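PDB 1IQ0: arginyl-trna synthetase from Thermus thermophilus, which probably catalyses the ATP-dependent attachment of L-arginine to tRNA(Arg), as a monomeric class I aminoacyl-tRNA synthetase. Local coordinates for residues A[507-512]-A[570-575]. Numbering follows the deposited sequence.
Sequences LDLLDF and VQSLQR
The hydroxyl of S572, buried where helix 562-583 faces L509, is hydrogen-bonded to the carbonyl oxygen of A91, so its polar demand is met away from the leucine. Against L509 the same oxygen serves merely as a packing surface: L509 CD1 rests 3.6 Å from S572 OG and CD2 stands 4.1 Å from that OG, both methyls approaching the oxygen from the same side. With CB of L509 already pointing toward helix 562-583, CG anti to the carbonyl carbon (chi1 -80°) lets both methyls face S572 and L573. There CD2 reaches the main chain of the facing helix, 3.9 Å from L573 CA, while its approach to the side chain is looser, with L509 CD2 and L573 CD1 4.5 Å apart. The L573 side chain packs on L535 and W539 of helix 525-544, and L509 also touches L569 and T576, about one turn before and after S572 and L573 on the same helix. Replacing L509 by an alanine would remove both methyls and probably open a gap over S572 OG and L573 CA. L509 also begins a type I turn ending at F512, where helix 512-522 starts. L509, with F512 beside it on T576 and T579, thus joins the turn between helices 500-509 and 512-522 to helix 562-583, within the helical bundle of the DALR anticodon-binding domain.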
ATOM      1  N   LEU A 507     -25.235   6.460  -5.783  1.00 19.58           N
ATOM      2  CA  LEU A 507     -24.404   7.577  -5.351  1.00 20.86           C
ATOM      3  C   LEU A 507     -23.163   7.102  -4.590  1.00 23.81           C
ATOM      4  O   LEU A 507     -22.069   7.646  -4.781  1.00 23.27           O
ATOM      5  CB  LEU A 507     -25.226   8.534  -4.493  1.00 23.75           C
ATOM      6  CG  LEU A 507     -24.640   9.893  -4.105  1.00 23.89           C
ATOM      7  CD1 LEU A 507     -24.091  10.631  -5.327  1.00 24.65           C
ATOM      8  CD2 LEU A 507     -25.752  10.707  -3.436  1.00 23.90           C
ATOM      9  N   ASP A 508     -23.309   6.092  -3.733  1.00 26.90           N
ATOM     10  CA  ASP A 508     -22.137   5.592  -3.015  1.00 25.52           C
ATOM     11  C   ASP A 508     -21.161   4.980  -4.010  1.00 27.10           C
ATOM     12  O   ASP A 508     -19.947   5.034  -3.816  1.00 27.61           O
ATOM     13  CB  ASP A 508     -22.532   4.563  -1.963  1.00 20.67           C
ATOM     14  CG  ASP A 508     -23.238   5.196  -0.789  1.00 24.93           C
ATOM     15  OD1 ASP A 508     -22.903   6.356  -0.468  1.00 27.48           O
ATOM     16  OD2 ASP A 508     -24.113   4.541  -0.191  1.00 26.17           O
ATOM     17  N   LEU A 509     -21.696   4.414  -5.088  1.00 21.53           N
ATOM     18  CA  LEU A 509     -20.861   3.821  -6.121  1.00 23.42           C
ATOM     19  C   LEU A 509     -20.049   4.885  -6.875  1.00 23.52           C
ATOM     20  O   LEU A 509     -18.968   4.594  -7.392  1.00 25.49           O
ATOM     21  CB  LEU A 509     -21.727   3.035  -7.103  1.00 20.74           C
ATOM     22  CG  LEU A 509     -22.144   1.643  -6.620  1.00 20.73           C
ATOM     23  CD1 LEU A 509     -23.245   1.083  -7.513  1.00 20.37           C
ATOM     24  CD2 LEU A 509     -20.923   0.729  -6.626  1.00 18.52           C
ATOM     25  N   LEU A 510     -20.564   6.109  -6.928  1.00 23.23           N
ATOM     26  CA  LEU A 510     -19.879   7.189  -7.629  1.00 24.85           C
ATOM     27  C   LEU A 510     -18.646   7.688  -6.879  1.00 22.20           C
ATOM     28  O   LEU A 510     -17.866   8.461  -7.428  1.00 23.71           O
ATOM     29  CB  LEU A 510     -20.820   8.377  -7.878  1.00 25.36           C
ATOM     30  CG  LEU A 510     -22.069   8.199  -8.752  1.00 27.02           C
ATOM     31  CD1 LEU A 510     -22.555   9.570  -9.189  1.00 30.31           C
ATOM     32  CD2 LEU A 510     -21.764   7.368  -9.971  1.00 23.97           C
ATOM     33  N   ASP A 511     -18.472   7.241  -5.639  1.00 25.82           N
ATOM     34  CA  ASP A 511     -17.330   7.659  -4.831  1.00 24.66           C
ATOM     35  C   ASP A 511     -16.137   6.717  -4.903  1.00 26.33           C
ATOM     36  O   ASP A 511     -15.086   7.002  -4.335  1.00 28.74           O
ATOM     37  CB  ASP A 511     -17.742   7.815  -3.367  1.00 21.80           C
ATOM     38  CG  ASP A 511     -18.759   8.904  -3.168  1.00 25.89           C
ATOM     39  OD1 ASP A 511     -18.685   9.919  -3.889  1.00 28.14           O
ATOM     40  OD2 ASP A 511     -19.623   8.762  -2.284  1.00 25.63           O
ATOM     41  N   PHE A 512     -16.295   5.600  -5.602  1.00 18.84           N
ATOM     42  CA  PHE A 512     -15.227   4.616  -5.716  1.00 20.57           C
ATOM     43  C   PHE A 512     -13.920   5.120  -6.338  1.00 21.30           C
ATOM     44  O   PHE A 512     -12.839   4.920  -5.781  1.00 21.66           O
ATOM     45  CB  PHE A 512     -15.712   3.415  -6.516  1.00 20.44           C
ATOM     46  CG  PHE A 512     -14.626   2.428  -6.837  1.00 21.50           C
ATOM     47  CD1 PHE A 512     -13.985   1.727  -5.820  1.00 22.07           C
ATOM     48  CD2 PHE A 512     -14.231   2.212  -8.154  1.00 22.33           C
ATOM     49  CE1 PHE A 512     -12.969   0.825  -6.110  1.00 20.10           C
ATOM     50  CE2 PHE A 512     -13.212   1.312  -8.455  1.00 19.28           C
ATOM     51  CZ  PHE A 512     -12.580   0.618  -7.431  1.00 18.78           C
ATOM     52  N   VAL A 570     -26.738  -4.087  -9.034  1.00 23.67           N
ATOM     53  CA  VAL A 570     -26.141  -5.152  -8.240  1.00 22.81           C
ATOM     54  C   VAL A 570     -24.818  -5.570  -8.886  1.00 21.49           C
ATOM     55  O   VAL A 570     -23.832  -5.823  -8.200  1.00 22.08           O
ATOM     56  CB  VAL A 570     -27.091  -6.377  -8.150  1.00 19.50           C
ATOM     57  CG1 VAL A 570     -26.337  -7.596  -7.626  1.00 18.60           C
ATOM     58  CG2 VAL A 570     -28.269  -6.051  -7.215  1.00 14.67           C
ATOM     59  N   GLN A 571     -24.805  -5.620 -10.214  1.00 20.15           N
ATOM     60  CA  GLN A 571     -23.613  -5.996 -10.952  1.00 20.85           C
ATOM     61  C   GLN A 571     -22.519  -4.951 -10.754  1.00 23.91           C
ATOM     62  O   GLN A 571     -21.356  -5.289 -10.527  1.00 25.40           O
ATOM     63  CB  GLN A 571     -23.926  -6.139 -12.445  1.00 20.33           C
ATOM     64  CG  GLN A 571     -22.700  -6.504 -13.274  1.00 24.42           C
ATOM     65  CD  GLN A 571     -23.027  -6.727 -14.733  1.00 28.35           C
ATOM     66  OE1 GLN A 571     -23.525  -5.830 -15.413  1.00 35.22           O
ATOM     67  NE2 GLN A 571     -22.751  -7.929 -15.224  1.00 30.30           N
ATOM     68  N   SER A 572     -22.892  -3.680 -10.849  1.00 19.96           N
ATOM     69  CA  SER A 572     -21.921  -2.610 -10.658  1.00 21.73           C
ATOM     70  C   SER A 572     -21.326  -2.687  -9.244  1.00 21.04           C
ATOM     71  O   SER A 572     -20.128  -2.465  -9.048  1.00 20.32           O
ATOM     72  CB  SER A 572     -22.580  -1.246 -10.879  1.00 19.46           C
ATOM     73  OG  SER A 572     -21.717  -0.191 -10.496  1.00 24.89           O
ATOM     74  N   LEU A 573     -22.163  -2.999  -8.259  1.00 17.62           N
ATOM     75  CA  LEU A 573     -21.684  -3.115  -6.886  1.00 17.68           C
ATOM     76  C   LEU A 573     -20.735  -4.301  -6.700  1.00 19.10           C
ATOM     77  O   LEU A 573     -19.717  -4.175  -6.024  1.00 21.49           O
ATOM     78  CB  LEU A 573     -22.842  -3.268  -5.894  1.00 14.27           C
ATOM     79  CG  LEU A 573     -22.193  -3.586  -4.539  1.00 22.02           C
ATOM     80  CD1 LEU A 573     -22.224  -2.370  -3.646  1.00 18.15           C
ATOM     81  CD2 LEU A 573     -22.849  -4.785  -3.911  1.00 22.89           C
ATOM     82  N   GLN A 574     -21.078  -5.454  -7.275  1.00 19.51           N
ATOM     83  CA  GLN A 574     -20.231  -6.634  -7.142  1.00 21.99           C
ATOM     84  C   GLN A 574     -18.889  -6.400  -7.835  1.00 21.18           C
ATOM     85  O   GLN A 574     -17.845  -6.790  -7.323  1.00 22.23           O
ATOM     86  CB  GLN A 574     -20.916  -7.869  -7.731  1.00 25.96           C
ATOM     87  CG  GLN A 574     -20.865  -7.956  -9.237  1.00 33.97           C
ATOM     88  CD  GLN A 574     -19.854  -8.966  -9.737  1.00 35.06           C
ATOM     89  OE1 GLN A 574     -18.870  -9.274  -9.063  1.00 36.89           O
ATOM     90  NE2 GLN A 574     -20.082  -9.474 -10.941  1.00 33.74           N
ATOM     91  N   ARG A 575     -18.922  -5.773  -9.005  1.00 20.41           N
ATOM     92  CA  ARG A 575     -17.699  -5.482  -9.736  1.00 21.28           C
ATOM     93  C   ARG A 575     -16.834  -4.482  -8.960  1.00 22.01           C
ATOM     94  O   ARG A 575     -15.617  -4.620  -8.908  1.00 21.94           O
ATOM     95  CB  ARG A 575     -18.023  -4.914 -11.117  1.00 28.93           C
ATOM     96  CG  ARG A 575     -18.488  -5.949 -12.128  1.00 37.50           C
ATOM     97  CD  ARG A 575     -18.877  -5.264 -13.426  1.00 41.36           C
ATOM     98  NE  ARG A 575     -19.221  -6.216 -14.479  1.00 48.07           N
ATOM     99  CZ  ARG A 575     -19.614  -5.860 -15.699  1.00 51.00           C
ATOM    100  NH1 ARG A 575     -19.715  -4.574 -16.015  1.00 48.19           N
ATOM    101  NH2 ARG A 575     -19.896  -6.787 -16.604  1.00 49.95           N
TER